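Side-chain contacts in phosphatase (PDB 1NF2), which probably acts as a magnesium-dependent phosphatase of the haloacid dehalogenase (HAD) family: residues N50-K53 with R58-P61; P73-I78 with R199-W204; V100-Y105 with Y111-N116. All blocks are in the same frame, centred on the assembly; numbering follows the deposited sequence.

Contact 1: residues N50-K53 with R58-P61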
ATOM      1  N   ASN A  50       9.913   7.736  -1.426  1.00 32.68           N
ATOM      2  CA  ASN A  50      10.633   8.307  -2.558  1.00 33.04           C
ATOM      3  C   ASN A  50       9.763   9.244  -3.383  1.00 32.78           C
ATOM      4  O   ASN A  50      10.261  10.211  -3.953  1.00 34.15           O
ATOM      5  CB  ASN A  50      11.205   7.197  -3.450  1.00 26.98           C
ATOM      6  CG  ASN A  50      12.516   6.638  -2.916  1.00 27.97           C
ATOM      7  OD1 ASN A  50      13.069   7.148  -1.939  1.00 28.32           O
ATOM      8  ND2 ASN A  50      13.024   5.593  -3.562  1.00 26.82           N
ATOM      9  N   VAL A  51       8.469   8.953  -3.455  1.00 29.91           N
ATOM     10  CA  VAL A  51       7.549   9.807  -4.193  1.00 28.76           C
ATOM     11  C   VAL A  51       7.394  11.096  -3.388  1.00 29.41           C
ATOM     12  O   VAL A  51       7.386  12.198  -3.946  1.00 28.22           O
ATOM     13  CB  VAL A  51       6.168   9.134  -4.363  1.00 25.04           C
ATOM     14  CG1 VAL A  51       5.136  10.150  -4.854  1.00 25.78           C
ATOM     15  CG2 VAL A  51       6.275   7.997  -5.357  1.00 23.25           C
ATOM     16  N   GLU A  52       7.295  10.939  -2.071  1.00 26.31           N
ATOM     17  CA  GLU A  52       7.146  12.067  -1.162  1.00 28.80           C
ATOM     18  C   GLU A  52       8.328  13.023  -1.270  1.00 30.70           C
ATOM     19  O   GLU A  52       8.145  14.231  -1.403  1.00 31.20           O
ATOM     20  CB  GLU A  52       7.024  11.576   0.286  1.00 28.73           C
ATOM     21  CG  GLU A  52       5.815  10.688   0.545  1.00 27.41           C
ATOM     22  CD  GLU A  52       5.729  10.222   1.990  1.00 28.52           C
ATOM     23  OE1 GLU A  52       4.822   9.419   2.303  1.00 28.41           O
ATOM     24  OE2 GLU A  52       6.564  10.659   2.811  1.00 28.91           O
ATOM     25  N   LYS A  53       9.539  12.483  -1.216  1.00 31.98           N
ATOM     26  CA  LYS A  53      10.728  13.315  -1.300  1.00 33.38           C
ATOM     27  C   LYS A  53      10.929  13.922  -2.685  1.00 34.79           C
ATOM     28  O   LYS A  53      11.482  15.012  -2.813  1.00 34.32           O
ATOM     29  CB  LYS A  53      11.961  12.515  -0.872  1.00 35.99           C
ATOM     30  CG  LYS A  53      12.044  12.330   0.638  1.00 39.71           C
ATOM     31  CD  LYS A  53      13.299  11.593   1.082  1.00 41.86           C
ATOM     32  CE  LYS A  53      13.224  10.106   0.775  1.00 44.07           C
ATOM     33  NZ  LYS A  53      14.396   9.368   1.339  1.00 44.94           N
ATOM     34  N   ARG A  58      10.694  16.136   1.560  1.00 32.57           N
ATOM     35  CA  ARG A  58      10.463  15.677   2.926  1.00 30.07           C
ATOM     36  C   ARG A  58       9.600  14.415   2.961  1.00 28.09           C
ATOM     37  O   ARG A  58       9.153  13.927   1.931  1.00 26.51           O
ATOM     38  CB  ARG A  58       9.756  16.771   3.724  1.00 41.12           C
ATOM     39  CG  ARG A  58       8.454  17.215   3.085  1.00 43.00           C
ATOM     40  CD  ARG A  58       7.558  17.953   4.067  1.00 46.61           C
ATOM     41  NE  ARG A  58       7.105  17.075   5.145  1.00 50.14           N
ATOM     42  CZ  ARG A  58       6.197  17.412   6.058  1.00 50.19           C
ATOM     43  NH1 ARG A  58       5.635  18.613   6.025  1.00 49.37           N
ATOM     44  NH2 ARG A  58       5.851  16.546   7.006  1.00 49.17           N
ATOM     45  N   THR A  59       9.364  13.894   4.159  1.00 35.69           N
ATOM     46  CA  THR A  59       8.523  12.717   4.310  1.00 35.18           C
ATOM     47  C   THR A  59       7.336  13.096   5.184  1.00 34.71           C
ATOM     48  O   THR A  59       7.379  14.091   5.911  1.00 34.93           O
ATOM     49  CB  THR A  59       9.291  11.526   4.947  1.00 33.30           C
ATOM     50  OG1 THR A  59       9.770  11.890   6.251  1.00 31.65           O
ATOM     51  CG2 THR A  59      10.472  11.127   4.059  1.00 30.99           C
ATOM     52  N   PHE A  60       6.276  12.303   5.105  1.00 34.94           N
ATOM     53  CA  PHE A  60       5.061  12.557   5.870  1.00 31.86           C
ATOM     54  C   PHE A  60       4.627  11.272   6.560  1.00 30.67           C
ATOM     55  O   PHE A  60       5.193  10.202   6.309  1.00 29.33           O
ATOM     56  CB  PHE A  60       3.926  12.973   4.926  1.00 35.30           C
ATOM     57  CG  PHE A  60       4.215  14.200   4.111  1.00 35.69           C
ATOM     58  CD1 PHE A  60       3.724  15.441   4.501  1.00 36.32           C
ATOM     59  CD2 PHE A  60       4.968  14.114   2.949  1.00 36.74           C
ATOM     60  CE1 PHE A  60       3.979  16.581   3.742  1.00 38.81           C
ATOM     61  CE2 PHE A  60       5.230  15.248   2.182  1.00 38.52           C
ATOM     62  CZ  PHE A  60       4.733  16.482   2.579  1.00 37.64           C
ATOM     63  N   PRO A  61       3.636  11.366   7.467  1.00 24.97           N
ATOM     64  CA  PRO A  61       3.174  10.147   8.129  1.00 23.54           C
ATOM     65  C   PRO A  61       2.778   9.266   6.938  1.00 23.59           C
ATOM     66  O   PRO A  61       2.111   9.734   6.014  1.00 21.42           O
ATOM     67  CB  PRO A  61       1.973  10.639   8.933  1.00 20.12           C
ATOM     68  CG  PRO A  61       2.428  12.015   9.367  1.00 17.95           C
ATOM     69  CD  PRO A  61       3.057  12.568   8.097  1.00 19.29           C
TER
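Glu52 and Lys53, in the last turns of helix 45-55, lie against Arg58 and Thr59 of the loop that follows, the CA atoms of Lys53 and Arg58 being 4.8 Å apart. The one hydrogen bond between the two segments runs from Phe60 N to Glu52 OE2, 2.8 Å long and bent to 153°, and meets the carboxylate from above its plane. An extended chain beyond CG carries the Glu52 carboxylate to the loop; its other oxygen, OE1, is hydrogen-bonded to Thr62 OG1 at the start of the next strand. OE2 also lies at the edge of the Phe60 ring, 3.8 Å from CD2, with carboxylate and ring planes 74° apart. Phe60 is buried against Phe39 and Phe56. Over one of its faces lies the Arg58 guanidinium, kept there by NE and NH2, which both bind Thr59 O side-on at 3.1 Å and come from the same face of that carbonyl. Farther out, Lys53 and Thr59 run side by side in the same direction, CG of the lysine 4.0 Å from CG2 of the threonine, while Thr59 OG1 is hydrogen-bonded to Tyr71 OH. The buried Glu52 carboxylate thus has a partner on each oxygen, a backbone N-H and a hydroxyl. Arg58 NE lies 6.8 Å from OE2, too far for direct contact; the backbone N-H of Phe60 probably helps to stabilise a charge on the carboxylate.

Contact 2: residues P73-I78 with R199-W204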
ATOM      1  N   PRO A  73       7.591  10.570  10.155  1.00 31.57           N
ATOM      2  CA  PRO A  73       8.835  11.266   9.815  1.00 33.63           C
ATOM      3  C   PRO A  73       9.844  11.330  10.962  1.00 36.47           C
ATOM      4  O   PRO A  73      11.050  11.218  10.747  1.00 36.16           O
ATOM      5  CB  PRO A  73       8.346  12.650   9.401  1.00 34.86           C
ATOM      6  CG  PRO A  73       7.016  12.347   8.760  1.00 33.20           C
ATOM      7  CD  PRO A  73       6.417  11.366   9.744  1.00 32.64           C
ATOM      8  N   GLU A  74       9.346  11.497  12.181  1.00 40.50           N
ATOM      9  CA  GLU A  74      10.222  11.601  13.340  1.00 44.87           C
ATOM     10  C   GLU A  74      10.553  10.272  14.025  1.00 46.41           C
ATOM     11  O   GLU A  74      11.723   9.950  14.222  1.00 48.22           O
ATOM     12  CB  GLU A  74       9.624  12.579  14.363  1.00 51.07           C
ATOM     13  CG  GLU A  74       8.318  12.137  15.038  1.00 54.51           C
ATOM     14  CD  GLU A  74       7.075  12.272  14.160  1.00 56.46           C
ATOM     15  OE1 GLU A  74       5.955  12.165  14.713  1.00 58.46           O
ATOM     16  OE2 GLU A  74       7.207  12.483  12.934  1.00 53.60           O
ATOM     17  N   GLU A  75       9.522   9.508  14.373  1.00 43.47           N
ATOM     18  CA  GLU A  75       9.681   8.224  15.060  1.00 44.62           C
ATOM     19  C   GLU A  75      10.159   7.091  14.151  1.00 42.15           C
ATOM     20  O   GLU A  75      10.864   6.183  14.593  1.00 41.76           O
ATOM     21  CB  GLU A  75       8.349   7.796  15.683  1.00 75.04           C
ATOM     22  CG  GLU A  75       7.407   8.936  16.047  1.00 83.03           C
ATOM     23  CD  GLU A  75       7.796   9.645  17.326  1.00 87.64           C
ATOM     24  OE1 GLU A  75       7.160  10.672  17.650  1.00 90.37           O
ATOM     25  OE2 GLU A  75       8.729   9.176  18.010  1.00 90.52           O
ATOM     26  N   GLY A  76       9.764   7.144  12.883  1.00 41.36           N
ATOM     27  CA  GLY A  76      10.120   6.089  11.952  1.00 36.96           C
ATOM     28  C   GLY A  76       8.950   5.120  11.921  1.00 34.16           C
ATOM     29  O   GLY A  76       7.798   5.542  12.046  1.00 32.80           O
ATOM     30  N   VAL A  77       9.230   3.828  11.773  1.00 33.25           N
ATOM     31  CA  VAL A  77       8.174   2.817  11.737  1.00 30.27           C
ATOM     32  C   VAL A  77       7.635   2.534  13.134  1.00 28.90           C
ATOM     33  O   VAL A  77       8.386   2.139  14.024  1.00 27.83           O
ATOM     34  CB  VAL A  77       8.691   1.498  11.119  1.00 32.59           C
ATOM     35  CG1 VAL A  77       7.611   0.416  11.191  1.00 31.19           C
ATOM     36  CG2 VAL A  77       9.102   1.736   9.668  1.00 33.43           C
ATOM     37  N   ILE A  78       6.336   2.752  13.329  1.00 32.64           N
ATOM     38  CA  ILE A  78       5.713   2.505  14.627  1.00 31.61           C
ATOM     39  C   ILE A  78       4.737   1.331  14.576  1.00 31.11           C
ATOM     40  O   ILE A  78       4.160   0.945  15.590  1.00 31.17           O
ATOM     41  CB  ILE A  78       4.980   3.763  15.179  1.00 29.59           C
ATOM     42  CG1 ILE A  78       3.879   4.220  14.206  1.00 29.82           C
ATOM     43  CG2 ILE A  78       6.001   4.855  15.486  1.00 25.94           C
ATOM     44  CD1 ILE A  78       4.358   5.002  13.007  1.00 33.91           C
ATOM     45  N   ARG A 199      -4.426   7.269  13.943  1.00 22.26           N
ATOM     46  CA  ARG A 199      -5.346   8.202  14.578  1.00 26.43           C
ATOM     47  C   ARG A 199      -5.204   8.177  16.106  1.00 27.84           C
ATOM     48  O   ARG A 199      -5.142   9.225  16.760  1.00 26.41           O
ATOM     49  CB  ARG A 199      -6.771   7.838  14.184  1.00 34.99           C
ATOM     50  CG  ARG A 199      -7.741   8.985  14.212  1.00 42.51           C
ATOM     51  CD  ARG A 199      -9.090   8.536  13.710  1.00 45.11           C
ATOM     52  NE  ARG A 199      -9.733   7.631  14.653  1.00 49.01           N
ATOM     53  CZ  ARG A 199     -10.724   6.813  14.330  1.00 50.94           C
ATOM     54  NH1 ARG A 199     -11.175   6.791  13.086  1.00 53.24           N
ATOM     55  NH2 ARG A 199     -11.260   6.019  15.244  1.00 51.85           N
ATOM     56  N   GLU A 200      -5.170   6.977  16.676  1.00 28.99           N
ATOM     57  CA  GLU A 200      -5.023   6.820  18.117  1.00 29.64           C
ATOM     58  C   GLU A 200      -3.686   7.405  18.572  1.00 28.79           C
ATOM     59  O   GLU A 200      -3.600   8.094  19.586  1.00 29.23           O
ATOM     60  CB  GLU A 200      -5.091   5.338  18.482  1.00 54.60           C
ATOM     61  CG  GLU A 200      -6.296   4.985  19.319  1.00 59.57           C
ATOM     62  CD  GLU A 200      -6.233   5.623  20.680  1.00 62.80           C
ATOM     63  OE1 GLU A 200      -7.274   5.672  21.365  1.00 65.90           O
ATOM     64  OE2 GLU A 200      -5.134   6.068  21.071  1.00 64.51           O
ATOM     65  N   ARG A 201      -2.647   7.123  17.800  1.00 24.82           N
ATOM     66  CA  ARG A 201      -1.299   7.591  18.081  1.00 25.58           C
ATOM     67  C   ARG A 201      -1.201   9.125  18.062  1.00 26.92           C
ATOM     68  O   ARG A 201      -0.688   9.740  19.005  1.00 24.04           O
ATOM     69  CB  ARG A 201      -0.352   7.021  17.023  1.00 34.19           C
ATOM     70  CG  ARG A 201       1.075   6.805  17.472  1.00 39.78           C
ATOM     71  CD  ARG A 201       1.829   8.085  17.730  1.00 41.77           C
ATOM     72  NE  ARG A 201       3.218   7.797  18.066  1.00 42.41           N
ATOM     73  CZ  ARG A 201       4.114   8.716  18.409  1.00 46.48           C
ATOM     74  NH1 ARG A 201       3.767  10.000  18.466  1.00 46.76           N
ATOM     75  NH2 ARG A 201       5.359   8.350  18.687  1.00 46.49           N
ATOM     76  N   MET A 202      -1.683   9.723  16.972  1.00 30.59           N
ATOM     77  CA  MET A 202      -1.630  11.169  16.766  1.00 32.23           C
ATOM     78  C   MET A 202      -2.754  11.943  17.451  1.00 33.54           C
ATOM     79  O   MET A 202      -2.701  13.169  17.565  1.00 35.77           O
ATOM     80  CB  MET A 202      -1.642  11.467  15.262  1.00 29.46           C
ATOM     81  CG  MET A 202      -0.407  12.195  14.772  1.00 27.48           C
ATOM     82  SD  MET A 202       1.109  11.395  15.191  1.00 17.90           S
ATOM     83  CE  MET A 202       2.128  11.883  13.894  1.00 23.69           C
ATOM     84  N   ASN A 203      -3.765  11.217  17.905  1.00 31.65           N
ATOM     85  CA  ASN A 203      -4.915  11.805  18.576  1.00 33.52           C
ATOM     86  C   ASN A 203      -5.826  12.571  17.601  1.00 34.32           C
ATOM     87  O   ASN A 203      -6.382  13.613  17.949  1.00 32.67           O
ATOM     88  CB  ASN A 203      -4.451  12.727  19.707  1.00 61.71           C
ATOM     89  CG  ASN A 203      -5.499  12.896  20.786  1.00 64.07           C
ATOM     90  OD1 ASN A 203      -5.328  13.687  21.710  1.00 68.42           O
ATOM     91  ND2 ASN A 203      -6.591  12.146  20.679  1.00 65.90           N
ATOM     92  N   TRP A 204      -5.961  12.050  16.378  1.00 42.00           N
ATOM     93  CA  TRP A 204      -6.835  12.652  15.369  1.00 41.23           C
ATOM     94  C   TRP A 204      -8.242  12.284  15.794  1.00 40.36           C
ATOM     95  O   TRP A 204      -8.442  11.321  16.526  1.00 43.87           O
ATOM     96  CB  TRP A 204      -6.703  11.995  13.981  1.00 35.53           C
ATOM     97  CG  TRP A 204      -5.398  11.989  13.268  1.00 33.43           C
ATOM     98  CD1 TRP A 204      -5.004  11.099  12.291  1.00 35.66           C
ATOM     99  CD2 TRP A 204      -4.353  12.933  13.384  1.00 31.66           C
ATOM    100  NE1 TRP A 204      -3.776  11.442  11.796  1.00 32.62           N
ATOM    101  CE2 TRP A 204      -3.351  12.571  12.452  1.00 32.68           C
ATOM    102  CE3 TRP A 204      -4.156  14.059  14.183  1.00 30.77           C
ATOM    103  CZ2 TRP A 204      -2.183  13.290  12.301  1.00 31.46           C
ATOM    104  CZ3 TRP A 204      -2.998  14.770  14.035  1.00 32.69           C
ATOM    105  CH2 TRP A 204      -2.023  14.385  13.103  1.00 34.32           C
TER
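At the edge of the large mixed sheet of the HAD domain, the turn leading into the outermost strand 76-80 meets the C-terminal end of helix 191-202 through Glu75 with Arg201 and Glu74 with Met202. The first pair forms a salt bridge, Glu75 OE1 to Arg201 NH2 at 3.1 Å. The two side chains cross obliquely, with carboxylate and guanidinium planes 44° apart, so the arginine does not make the flat, two-pronged grip of a coplanar pair. Arg201 has CG anti to its own backbone N (chi1 -151°) and a bend at chi2, which carries the guanidinium out from the helix toward the turn. Glu75 is poorly ordered, so the bridge is probably mobile. Beside it, Met202 CE approaches Glu74 OE1 to 3.9 Å, the two chains coming from opposite directions. Nearer its root, Met202 is packed on the indole of Trp204, with CB 3.3 Å above the ring plane and over its centre. Arg201 and Met202 both also touch Leu72 of strand 69-72. The helix ends here: Asn203 leaves helical angles with positive phi, and Trp204 N still bonds to Arg199 O at 3.0 Å. In the segment 73-78, Glu75 and Gly76 form a classic beta bulge opposite Leu72. A helix end tied to the edge hairpin in this way belongs to the layered alpha/beta architecture of the HAD fold.

Contact 3: residues V100-Y105 with Y111-N116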
ATOM      1  N   VAL A 100       8.659 -23.674  -7.441  1.00 40.22           N
ATOM      2  CA  VAL A 100       7.985 -22.476  -7.924  1.00 39.56           C
ATOM      3  C   VAL A 100       8.951 -21.300  -7.890  1.00 39.19           C
ATOM      4  O   VAL A 100      10.079 -21.421  -7.411  1.00 39.54           O
ATOM      5  CB  VAL A 100       6.778 -22.127  -7.040  1.00 54.11           C
ATOM      6  CG1 VAL A 100       5.768 -23.260  -7.065  1.00 55.65           C
ATOM      7  CG2 VAL A 100       7.244 -21.864  -5.618  1.00 54.56           C
ATOM      8  N   HIS A 101       8.508 -20.162  -8.410  1.00 35.98           N
ATOM      9  CA  HIS A 101       9.329 -18.959  -8.414  1.00 35.82           C
ATOM     10  C   HIS A 101       8.756 -17.988  -7.388  1.00 32.16           C
ATOM     11  O   HIS A 101       7.731 -17.345  -7.611  1.00 29.76           O
ATOM     12  CB  HIS A 101       9.353 -18.338  -9.812  1.00 72.44           C
ATOM     13  CG  HIS A 101      10.110 -19.155 -10.814  1.00 78.58           C
ATOM     14  ND1 HIS A 101      11.448 -19.460 -10.667  1.00 81.09           N
ATOM     15  CD2 HIS A 101       9.714 -19.751 -11.965  1.00 80.66           C
ATOM     16  CE1 HIS A 101      11.842 -20.206 -11.682  1.00 82.58           C
ATOM     17  NE2 HIS A 101      10.810 -20.398 -12.484  1.00 83.18           N
ATOM     18  N   TRP A 102       9.424 -17.907  -6.246  1.00 31.27           N
ATOM     19  CA  TRP A 102       8.969 -17.039  -5.179  1.00 29.58           C
ATOM     20  C   TRP A 102      10.001 -15.994  -4.800  1.00 29.28           C
ATOM     21  O   TRP A 102      11.204 -16.186  -4.981  1.00 28.42           O
ATOM     22  CB  TRP A 102       8.608 -17.863  -3.943  1.00 33.43           C
ATOM     23  CG  TRP A 102       9.755 -18.644  -3.394  1.00 30.41           C
ATOM     24  CD1 TRP A 102      10.304 -19.780  -3.917  1.00 28.66           C
ATOM     25  CD2 TRP A 102      10.497 -18.349  -2.206  1.00 28.05           C
ATOM     26  NE1 TRP A 102      11.339 -20.214  -3.124  1.00 27.01           N
ATOM     27  CE2 TRP A 102      11.479 -19.355  -2.067  1.00 26.00           C
ATOM     28  CE3 TRP A 102      10.425 -17.332  -1.243  1.00 26.74           C
ATOM     29  CZ2 TRP A 102      12.385 -19.374  -1.004  1.00 26.22           C
ATOM     30  CZ3 TRP A 102      11.322 -17.351  -0.186  1.00 26.25           C
ATOM     31  CH2 TRP A 102      12.292 -18.369  -0.073  1.00 25.29           C
ATOM     32  N   GLN A 103       9.497 -14.888  -4.265  1.00 36.59           N
ATOM     33  CA  GLN A 103      10.308 -13.765  -3.828  1.00 36.62           C
ATOM     34  C   GLN A 103       9.802 -13.345  -2.451  1.00 33.70           C
ATOM     35  O   GLN A 103       8.684 -13.685  -2.067  1.00 33.13           O
ATOM     36  CB  GLN A 103      10.170 -12.622  -4.828  1.00 63.93           C
ATOM     37  CG  GLN A 103       8.732 -12.341  -5.232  1.00 72.28           C
ATOM     38  CD  GLN A 103       8.632 -11.309  -6.338  1.00 76.61           C
ATOM     39  OE1 GLN A 103       9.212 -11.479  -7.412  1.00 79.17           O
ATOM     40  NE2 GLN A 103       7.892 -10.233  -6.084  1.00 77.92           N
ATOM     41  N   ALA A 104      10.618 -12.612  -1.706  1.00 29.92           N
ATOM     42  CA  ALA A 104      10.208 -12.188  -0.375  1.00 28.24           C
ATOM     43  C   ALA A 104      10.528 -10.726  -0.089  1.00 26.43           C
ATOM     44  O   ALA A 104      11.551 -10.205  -0.527  1.00 25.02           O
ATOM     45  CB  ALA A 104      10.880 -13.075   0.678  1.00 21.46           C
ATOM     46  N   TYR A 105       9.636 -10.074   0.652  1.00 24.49           N
ATOM     47  CA  TYR A 105       9.813  -8.682   1.047  1.00 23.81           C
ATOM     48  C   TYR A 105      10.318  -8.686   2.481  1.00 23.20           C
ATOM     49  O   TYR A 105       9.554  -8.924   3.415  1.00 22.29           O
ATOM     50  CB  TYR A 105       8.483  -7.940   0.956  1.00 31.32           C
ATOM     51  CG  TYR A 105       8.072  -7.608  -0.460  1.00 33.59           C
ATOM     52  CD1 TYR A 105       8.516  -6.440  -1.073  1.00 34.38           C
ATOM     53  CD2 TYR A 105       7.239  -8.456  -1.186  1.00 35.29           C
ATOM     54  CE1 TYR A 105       8.136  -6.119  -2.372  1.00 35.35           C
ATOM     55  CE2 TYR A 105       6.853  -8.146  -2.488  1.00 35.98           C
ATOM     56  CZ  TYR A 105       7.306  -6.973  -3.072  1.00 35.71           C
ATOM     57  OH  TYR A 105       6.924  -6.640  -4.351  1.00 37.87           O
ATOM     58  N   TYR A 111      13.601  -9.599  -2.419  1.00 27.50           N
ATOM     59  CA  TYR A 111      14.587 -10.640  -2.700  1.00 28.13           C
ATOM     60  C   TYR A 111      13.941 -11.710  -3.572  1.00 29.50           C
ATOM     61  O   TYR A 111      12.736 -11.942  -3.494  1.00 29.36           O
ATOM     62  CB  TYR A 111      15.063 -11.306  -1.406  1.00 25.14           C
ATOM     63  CG  TYR A 111      15.901 -10.440  -0.496  1.00 25.15           C
ATOM     64  CD1 TYR A 111      17.288 -10.426  -0.596  1.00 24.07           C
ATOM     65  CD2 TYR A 111      15.303  -9.654   0.489  1.00 25.67           C
ATOM     66  CE1 TYR A 111      18.063  -9.655   0.269  1.00 23.67           C
ATOM     67  CE2 TYR A 111      16.064  -8.879   1.355  1.00 24.24           C
ATOM     68  CZ  TYR A 111      17.440  -8.883   1.242  1.00 24.85           C
ATOM     69  OH  TYR A 111      18.191  -8.119   2.108  1.00 26.08           O
ATOM     70  N   SER A 112      14.753 -12.356  -4.401  1.00 33.95           N
ATOM     71  CA  SER A 112      14.287 -13.437  -5.263  1.00 35.62           C
ATOM     72  C   SER A 112      15.336 -14.536  -5.186  1.00 38.10           C
ATOM     73  O   SER A 112      16.537 -14.261  -5.186  1.00 37.59           O
ATOM     74  CB  SER A 112      14.138 -12.969  -6.710  1.00 31.87           C
ATOM     75  OG  SER A 112      13.560 -13.993  -7.502  1.00 30.33           O
ATOM     76  N   GLU A 113      14.886 -15.780  -5.111  1.00 35.69           N
ATOM     77  CA  GLU A 113      15.805 -16.906  -5.018  1.00 39.29           C
ATOM     78  C   GLU A 113      16.667 -17.044  -6.266  1.00 41.29           C
ATOM     79  O   GLU A 113      17.880 -17.226  -6.177  1.00 42.11           O
ATOM     80  CB  GLU A 113      15.028 -18.201  -4.797  1.00 45.97           C
ATOM     81  CG  GLU A 113      15.529 -19.023  -3.632  1.00 45.39           C
ATOM     82  CD  GLU A 113      14.783 -20.330  -3.488  1.00 45.36           C
ATOM     83  OE1 GLU A 113      14.935 -20.978  -2.429  1.00 46.86           O
ATOM     84  OE2 GLU A 113      14.050 -20.711  -4.430  1.00 42.26           O
ATOM     85  N   LYS A 114      16.032 -16.947  -7.427  1.00 39.88           N
ATOM     86  CA  LYS A 114      16.736 -17.083  -8.698  1.00 46.19           C
ATOM     87  C   LYS A 114      16.508 -15.860  -9.584  1.00 48.08           C
ATOM     88  O   LYS A 114      15.421 -15.284  -9.580  1.00 47.64           O
ATOM     89  CB  LYS A 114      16.246 -18.342  -9.416  1.00 70.25           C
ATOM     90  CG  LYS A 114      16.254 -19.588  -8.541  1.00 74.90           C
ATOM     91  CD  LYS A 114      15.468 -20.721  -9.177  1.00 78.84           C
ATOM     92  CE  LYS A 114      15.356 -21.911  -8.239  1.00 81.28           C
ATOM     93  NZ  LYS A 114      14.535 -22.998  -8.836  1.00 83.02           N
ATOM     94  N   ASP A 115      17.529 -15.466 -10.342  1.00 67.16           N
ATOM     95  CA  ASP A 115      17.409 -14.308 -11.222  1.00 69.21           C
ATOM     96  C   ASP A 115      16.873 -14.730 -12.581  1.00 70.90           C
ATOM     97  O   ASP A 115      17.622 -14.823 -13.552  1.00 73.07           O
ATOM     98  CB  ASP A 115      18.765 -13.619 -11.405  1.00 59.80           C
ATOM     99  CG  ASP A 115      18.642 -12.244 -12.053  1.00 59.35           C
ATOM    100  OD1 ASP A 115      19.684 -11.584 -12.246  1.00 58.77           O
ATOM    101  OD2 ASP A 115      17.508 -11.821 -12.367  1.00 57.82           O
ATOM    102  N   ASN A 116      15.569 -14.980 -12.642  1.00 41.12           N
ATOM    103  CA  ASN A 116      14.928 -15.393 -13.881  1.00 42.90           C
ATOM    104  C   ASN A 116      14.135 -14.260 -14.538  1.00 44.49           C
ATOM    105  O   ASN A 116      14.146 -13.119 -14.068  1.00 43.89           O
ATOM    106  CB  ASN A 116      14.013 -16.590 -13.614  1.00 76.75           C
ATOM    107  CG  ASN A 116      13.065 -16.350 -12.459  1.00 76.25           C
ATOM    108  OD1 ASN A 116      13.489 -16.036 -11.348  1.00 77.35           O
ATOM    109  ND2 ASN A 116      11.774 -16.503 -12.714  1.00 76.69           N
TER
HETATM  110  O   HOH W   1      12.136 -23.702  -8.097  1.00 48.49           O
HETATM  111  O   HOH W   2      12.947 -17.161  -7.486  1.00 46.56           O
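Two backbone hydrogen bonds join Ala104 and Tyr111 as an antiparallel hydrogen-bonded pair: Ala104 N to Tyr111 O and Tyr111 N to Ala104 O, each 2.9 Å. Gln103 and Ser112 form the adjoining non-hydrogen-bonded pair, their CA atoms 4.2 Å apart. Water continues the link past the paired residues: one molecule joins Trp102 O, Ser112 OG and Lys114 N, and another runs from Val100 O to Lys114 NZ, which it meets at 2.6 Å. Among the flat groups, the Glu113 carboxylate lies against the indole of Trp102, the planes 64° apart, with OE2 3.0 Å from NE1; OE1 has a salt bridge to Lys96. The amide of Asn116 lies over one face of the His101 imidazole, planes 25° apart, and Lys114 CD comes to the ring edge, 4.4 Å from CE1. His101 CG is anti to its carbonyl carbon (chi1 -69°), a turn that brings the ring across to the second segment. With an alanine here the imidazole is gone, which is likely to leave the Asn116 amide without the ring face it lies over. Gln103 and Ser112 face helix 117-125, with Asn116 at the N-cap position of that helix; Ala104 and Tyr111 face helix 136-143, and the hairpin is flanked by strand 147-151 next to 102-105 and by strand 130-132 next to 110-112.

In the fold
Contacts 1 and 2 belong to the eight-stranded sheet and its helices, contact 3 to the separate six-stranded sheet. Contacts 1 and 2 touch where Pro73 packs on Thr59, Phe60 and Pro61, their centres about 15 Å apart; contact 3 lies about 28 Å from contact 1 and 33 Å from contact 2, centre to centre, yet is nested in the chain between the two halves of contact 2. Contact 2 is a surface ion pair between distant segments. Contacts 1 and 3 are partly buried and local: one rests on a carboxylate taking a backbone N-H, the other on strand pairing extended by water.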